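PDB 6WYE: serine acetyltransferase from Neisseria gonorrhoeae, which probably catalyses the transfer of an acetyl group from acetyl-CoA to L-serine, giving O-acetyl-L-serine, the first step of cysteine biosynthesis from serine. Local coordinates for residues H57-R62 and G67-Y72; Y114-A119 and N198-H203. All coordinates share one frame; numbering follows the deposited sequence. Where two conformers were deposited one is given.

Interaction 1: residues H57-R62 and G67-Y72; sequences HQTVLR and GSVLAY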
loop_
_atom_site.group_PDB
_atom_site.type_symbol
_atom_site.label_atom_id
_atom_site.label_comp_id
_atom_site.label_asym_id
_atom_site.label_seq_id
_atom_site.Cartn_x
_atom_site.Cartn_y
_atom_site.Cartn_z
ATOM N N HIS A 57 -20.079 -1.730 -6.027
ATOM C CA HIS A 57 -20.944 -1.091 -5.040
ATOM C C HIS A 57 -20.306 0.179 -4.480
ATOM O O HIS A 57 -20.995 1.186 -4.284
ATOM C CB HIS A 57 -21.286 -2.076 -3.909
ATOM C CG HIS A 57 -22.594 -2.794 -4.098
ATOM N ND1 HIS A 57 -22.705 -3.973 -4.807
ATOM C CD2 HIS A 57 -23.846 -2.497 -3.669
ATOM C CE1 HIS A 57 -23.967 -4.372 -4.804
ATOM N NE2 HIS A 57 -24.680 -3.494 -4.121
ATOM N N GLN A 58 -18.991 0.162 -4.225
ATOM C CA GLN A 58 -18.333 1.343 -3.673
ATOM C C GLN A 58 -18.097 2.414 -4.728
ATOM O O GLN A 58 -18.187 3.611 -4.425
ATOM C CB GLN A 58 -16.994 0.955 -3.029
ATOM C CG GLN A 58 -17.136 0.192 -1.715
ATOM C CD GLN A 58 -15.908 -0.642 -1.382
ATOM O OE1 GLN A 58 -14.864 -0.526 -2.031
ATOM N NE2 GLN A 58 -16.042 -1.518 -0.386
ATOM N N THR A 59 -17.824 2.014 -5.965
ATOM C CA THR A 59 -17.555 2.976 -7.026
ATOM C C THR A 59 -18.824 3.493 -7.703
ATOM O O THR A 59 -18.862 4.659 -8.106
ATOM C CB THR A 59 -16.628 2.350 -8.072
ATOM O OG1 THR A 59 -15.396 1.979 -7.448
ATOM C CG2 THR A 59 -16.342 3.329 -9.225
ATOM N N VAL A 60 -19.857 2.660 -7.851
ATOM C CA VAL A 60 -21.042 3.061 -8.608
ATOM C C VAL A 60 -22.314 3.068 -7.759
ATOM O O VAL A 60 -22.945 4.117 -7.587
ATOM C CB VAL A 60 -21.220 2.158 -9.837
ATOM C CG1 VAL A 60 -22.517 2.509 -10.575
ATOM C CG2 VAL A 60 -19.973 2.287 -10.777
ATOM N N LEU A 61 -22.711 1.901 -7.240
ATOM C CA LEU A 61 -24.090 1.746 -6.762
ATOM C C LEU A 61 -24.369 2.537 -5.483
ATOM O O LEU A 61 -25.499 2.996 -5.285
ATOM C CB LEU A 61 -24.422 0.265 -6.565
ATOM C CG LEU A 61 -24.273 -0.621 -7.804
ATOM C CD1 LEU A 61 -24.630 -2.049 -7.453
ATOM C CD2 LEU A 61 -25.150 -0.134 -8.967
ATOM N N ARG A 62 -23.376 2.716 -4.606
ATOM C CA ARG A 62 -23.614 3.505 -3.401
ATOM C C ARG A 62 -23.670 5.007 -3.672
ATOM O O ARG A 62 -23.964 5.774 -2.750
ATOM C CB ARG A 62 -22.547 3.212 -2.335
ATOM N N GLY A 67 -21.769 12.010 -11.727
ATOM C CA GLY A 67 -20.608 12.834 -11.414
ATOM C C GLY A 67 -19.865 12.345 -10.186
ATOM O O GLY A 67 -18.630 12.359 -10.142
ATOM N N SER A 68 -20.605 11.890 -9.177
ATOM C CA SER A 68 -19.979 11.371 -7.967
ATOM C C SER A 68 -19.236 10.074 -8.261
ATOM O O SER A 68 -18.133 9.847 -7.744
ATOM C CB SER A 68 -21.056 11.156 -6.887
ATOM O OG SER A 68 -20.484 10.745 -5.655
ATOM N N VAL A 69 -19.801 9.240 -9.138
ATOM C CA VAL A 69 -19.112 8.026 -9.571
ATOM C C VAL A 69 -17.809 8.382 -10.278
ATOM O O VAL A 69 -16.740 7.844 -9.960
ATOM C CB VAL A 69 -20.036 7.182 -10.468
ATOM C CG1 VAL A 69 -19.260 6.064 -11.161
ATOM C CG2 VAL A 69 -21.194 6.612 -9.636
ATOM N N LEU A 70 -17.872 9.320 -11.224
ATOM C CA LEU A 70 -16.678 9.683 -11.983
ATOM C C LEU A 70 -15.590 10.238 -11.070
ATOM O O LEU A 70 -14.432 9.804 -11.126
ATOM C CB LEU A 70 -17.042 10.696 -13.059
ATOM C CG LEU A 70 -15.873 11.143 -13.948
ATOM C CD1 LEU A 70 -15.481 10.035 -14.938
ATOM C CD2 LEU A 70 -16.257 12.411 -14.678
ATOM N N ALA A 71 -15.955 11.166 -10.186
ATOM C CA ALA A 71 -14.973 11.719 -9.257
ATOM C C ALA A 71 -14.331 10.620 -8.427
ATOM O O ALA A 71 -13.115 10.631 -8.195
ATOM C CB ALA A 71 -15.633 12.755 -8.342
ATOM N N TYR A 72 -15.138 9.656 -7.977
ATOM C CA TYR A 72 -14.614 8.560 -7.167
ATOM C C TYR A 72 -13.647 7.695 -7.970
ATOM O O TYR A 72 -12.540 7.397 -7.514
ATOM C CB TYR A 72 -15.771 7.726 -6.624
ATOM C CG TYR A 72 -15.405 6.747 -5.536
ATOM C CD1 TYR A 72 -15.396 7.135 -4.205
ATOM C CD2 TYR A 72 -15.102 5.425 -5.837
ATOM C CE1 TYR A 72 -15.076 6.229 -3.195
ATOM C CE2 TYR A 72 -14.796 4.508 -4.833
ATOM C CZ TYR A 72 -14.785 4.917 -3.522
ATOM O OH TYR A 72 -14.472 4.018 -2.531
HETATM O O HOH W 1 -17.159 3.955 -1.215
#
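V69 and Y72, one helical turn apart on helix 66-78, pack against residues 58-60 of helix 53-61, largely against its backbone. Both methyl groups of V69 straddle the carbonyl oxygen of T59: CG1 and CG2 each lie 3.4 Å from T59 O, and CG2 also approaches V60 O. Beside them V60 CG2 meets V69 CG1 at 3.9 Å, the two branched side chains crossing at a slant. The Y72 ring runs across the other flank, its CG anti to the backbone N (chi1 -167°), which carries the ring over to Q58 and T59. Q58 O sits over one face, offset toward the rim and 3.5 Å from Y72 CE2, while T59 CA comes within 3.7 Å of Y72 CD2. At the ring's far end a water lies 3.0 Å from Y72 OH and gives a weak hydrogen bond to Q58 O. H63, in the short connection between the helices, hydrogen-bonds to Q58 O and S68 OG and meets Y72 edge-to-face. F89 adds a second edge-to-face contact, and R86 of a second subunit makes a cation-pi contact with Y72. The short segments run roughly antiparallel, at 144°, splayed from a strict hairpin, with V60 and V69 nearest in register. Direct cohesion across this buried contact is thus mainly van der Waals, with methyls and ring carbons laid against carbonyl oxygens, while H63, and more weakly a water, add polar links.

Interaction 2: residues Y114-A119 and N198-H203; sequences YERDPA and NISILH. With NA (sodium ion), chain G; LMR ((2S)-2-hydroxybutanedioic acid), chain H.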
loop_
_atom_site.group_PDB
_atom_site.type_symbol
_atom_site.label_atom_id
_atom_site.label_comp_id
_atom_site.label_asym_id
_atom_site.label_seq_id
_atom_site.Cartn_x
_atom_site.Cartn_y
_atom_site.Cartn_z
ATOM N N TYR A 114 -20.459 5.176 -27.077
ATOM C CA TYR A 114 -21.462 4.165 -27.398
ATOM C C TYR A 114 -21.806 4.187 -28.887
ATOM O O TYR A 114 -21.878 3.135 -29.537
ATOM C CB TYR A 114 -22.706 4.404 -26.546
ATOM C CG TYR A 114 -23.772 3.340 -26.663
ATOM C CD1 TYR A 114 -24.715 3.375 -27.693
ATOM C CD2 TYR A 114 -23.842 2.297 -25.743
ATOM C CE1 TYR A 114 -25.691 2.395 -27.797
ATOM C CE2 TYR A 114 -24.816 1.319 -25.837
ATOM C CZ TYR A 114 -25.735 1.370 -26.865
ATOM O OH TYR A 114 -26.702 0.390 -26.956
ATOM N N GLU A 115 -21.989 5.382 -29.449
ATOM C CA GLU A 115 -22.375 5.502 -30.853
ATOM C C GLU A 115 -21.264 5.035 -31.784
ATOM O O GLU A 115 -21.515 4.282 -32.727
ATOM C CB GLU A 115 -22.751 6.951 -31.170
ATOM C CG GLU A 115 -24.080 7.386 -30.567
ATOM C CD GLU A 115 -24.258 8.891 -30.591
ATOM O OE1 GLU A 115 -23.456 9.567 -31.265
ATOM O OE2 GLU A 115 -25.189 9.400 -29.924
ATOM N N ARG A 116 -20.026 5.477 -31.534
ATOM C CA ARG A 116 -18.960 5.376 -32.524
ATOM C C ARG A 116 -18.039 4.174 -32.350
ATOM O O ARG A 116 -17.395 3.777 -33.325
ATOM C CB ARG A 116 -18.108 6.651 -32.512
ATOM C CG ARG A 116 -18.921 7.935 -32.634
ATOM C CD ARG A 116 -18.089 9.148 -32.282
ATOM N NE ARG A 116 -18.891 10.330 -31.982
ATOM C CZ ARG A 116 -18.389 11.483 -31.547
ATOM N NH1 ARG A 116 -17.077 11.618 -31.356
ATOM N NH2 ARG A 116 -19.197 12.498 -31.278
ATOM N N ASP A 117 -17.943 3.589 -31.148
ATOM C CA ASP A 117 -16.995 2.503 -30.916
ATOM C C ASP A 117 -17.746 1.189 -30.955
ATOM O O ASP A 117 -18.577 0.947 -30.073
ATOM C CB ASP A 117 -16.284 2.673 -29.567
ATOM C CG ASP A 117 -15.220 1.603 -29.308
ATOM O OD1 ASP A 117 -15.046 0.672 -30.135
ATOM O OD2 ASP A 117 -14.553 1.702 -28.241
ATOM N N PRO A 118 -17.522 0.330 -31.953
ATOM C CA PRO A 118 -18.238 -0.959 -31.979
ATOM C C PRO A 118 -17.856 -1.890 -30.851
ATOM O O PRO A 118 -18.572 -2.870 -30.624
ATOM C CB PRO A 118 -17.852 -1.564 -33.337
ATOM C CG PRO A 118 -16.676 -0.747 -33.833
ATOM C CD PRO A 118 -16.803 0.608 -33.207
ATOM N N ALA A 119 -16.741 -1.651 -30.157
ATOM C CA ALA A 119 -16.443 -2.451 -28.979
ATOM C C ALA A 119 -17.276 -2.051 -27.774
ATOM O O ALA A 119 -17.221 -2.738 -26.749
ATOM C CB ALA A 119 -14.948 -2.347 -28.628
ATOM N N ASN A 198 -17.722 16.886 -30.926
ATOM C CA ASN A 198 -17.987 15.699 -31.742
ATOM C C ASN A 198 -16.769 15.326 -32.587
ATOM O O ASN A 198 -16.840 15.191 -33.814
ATOM C CB ASN A 198 -19.236 15.912 -32.604
ATOM C CG ASN A 198 -20.480 16.110 -31.759
ATOM O OD1 ASN A 198 -20.772 15.306 -30.865
ATOM N ND2 ASN A 198 -21.201 17.199 -32.008
ATOM N N ILE A 199 -15.629 15.194 -31.908
ATOM C CA ILE A 199 -14.357 14.825 -32.519
ATOM C C ILE A 199 -13.988 13.416 -32.064
ATOM O O ILE A 199 -14.260 13.025 -30.923
ATOM C CB ILE A 199 -13.269 15.862 -32.161
ATOM C CG1 ILE A 199 -13.642 17.223 -32.773
ATOM C CG2 ILE A 199 -11.864 15.421 -32.630
ATOM C CD1 ILE A 199 -12.834 18.395 -32.235
ATOM N N SER A 200 -13.366 12.655 -32.959
ATOM C CA SER A 200 -12.944 11.294 -32.672
ATOM C C SER A 200 -11.443 11.196 -32.888
ATOM O O SER A 200 -10.939 11.560 -33.961
ATOM C CB SER A 200 -13.660 10.288 -33.578
ATOM O OG SER A 200 -15.024 10.109 -33.209
ATOM N N ILE A 201 -10.734 10.673 -31.891
ATOM C CA ILE A 201 -9.276 10.663 -31.898
ATOM C C ILE A 201 -8.800 9.269 -31.517
ATOM O O ILE A 201 -9.292 8.680 -30.547
ATOM C CB ILE A 201 -8.692 11.704 -30.918
ATOM C CG1 ILE A 201 -9.305 13.084 -31.158
ATOM C CG2 ILE A 201 -7.184 11.767 -31.037
ATOM C CD1 ILE A 201 -8.576 14.196 -30.417
ATOM N N LEU A 202 -7.810 8.761 -32.247
ATOM C CA LEU A 202 -7.229 7.463 -31.935
ATOM C C LEU A 202 -5.969 7.640 -31.084
ATOM O O LEU A 202 -5.456 8.747 -30.889
ATOM C CB LEU A 202 -6.928 6.682 -33.220
ATOM C CG LEU A 202 -8.076 5.842 -33.817
ATOM C CD1 LEU A 202 -8.347 4.612 -32.924
ATOM C CD2 LEU A 202 -9.365 6.641 -34.020
ATOM N N HIS A 203 -5.494 6.525 -30.535
ATOM C CA HIS A 203 -4.279 6.523 -29.735
ATOM C C HIS A 203 -3.092 7.053 -30.550
ATOM O O HIS A 203 -3.078 6.998 -31.784
ATOM C CB HIS A 203 -3.985 5.101 -29.267
ATOM C CG HIS A 203 -3.893 4.127 -30.398
ATOM N ND1 HIS A 203 -5.006 3.595 -31.009
ATOM C CD2 HIS A 203 -2.821 3.610 -31.049
ATOM C CE1 HIS A 203 -4.628 2.790 -31.988
ATOM N NE2 HIS A 203 -3.307 2.774 -32.025
HETATM NA NA NA G . -20.906 1.072 -30.006
HETATM C C1 LMR H . -13.208 -0.927 -32.952
HETATM O O1A LMR H . -13.275 -1.018 -34.151
HETATM O O1B LMR H . -13.546 -1.788 -32.185
HETATM C C2 LMR H . -12.640 0.380 -32.393
HETATM O O2 LMR H . -12.482 0.320 -31.012
HETATM C C3 LMR H . -11.292 0.742 -33.023
HETATM C C4 LMR H . -10.244 -0.322 -32.793
HETATM O O4A LMR H . -10.485 -1.205 -32.020
HETATM O O4B LMR H . -9.215 -0.242 -33.391
HETATM O O HOH W 2 -20.703 1.534 -32.388
#
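The end of helix 100-116 meets the left-handed beta-helix of the hexapeptide-repeat domain here, and the joining residue is R116. Its side chain, extended from CG to NE, reaches across to the start of strand 200-202 and the two residues before it. NH1 donates to S200 OG over 3.2 Å, with the serine oxygen tilted 28° from the guanidinium plane and a bent angle of 139° at the hydrogen. The same nitrogen makes a weak bond to I199 O, which lies at the edge of the group, near its plane. On the neighbouring amino group, R116 NH2 stands 3.2 Å from N198 OD1, the guanidinium and amide planes being 66° apart. S200 OG also touches R116 CD, at 3.3 Å. The end of the helix and the turn after it build two sites: Y114 O, from the last helical turn, and D117 O bind the sodium ion at 2.3 Å each, together with C120 O and a water held by E115 O. D117 OD1 accepts from A119 N in an Asx turn. The bound (2S)-2-hydroxybutanedioic acid places its O2 2.7 Å from D117 OD1 and is also hydrogen-bonded by D182 and by G209, R217 and H218 of a neighbouring subunit. Strand 200-202 lies between strands 180-182 and 226-227, parallel to both, and M180 of the former packs against R116, D117 and S200, where helix 100-116 abuts the coil.

How the interactions relate
Both contacts use the helical N-terminal region, but in different ways. Interaction 1 packs two successive helices of that region together, whereas interaction 2 joins segments whose nearest ends are 79 residues apart and ties the region to the beta-helix. Their centres lie 24 Å apart and their nearest atoms about 14 Å, so they do not touch; along the chain the first closes before the second opens. Only interaction 2 holds residues of the ligand pocket and the sodium site. Interaction 1 lies farther out, its centre about 19 Å from the centre of the chain, against about 9 Å for the centre of interaction 2. Other subunits approach both: R86 of a second subunit reaches Y72, while 117-119 form part of a ligand pocket shared between chains.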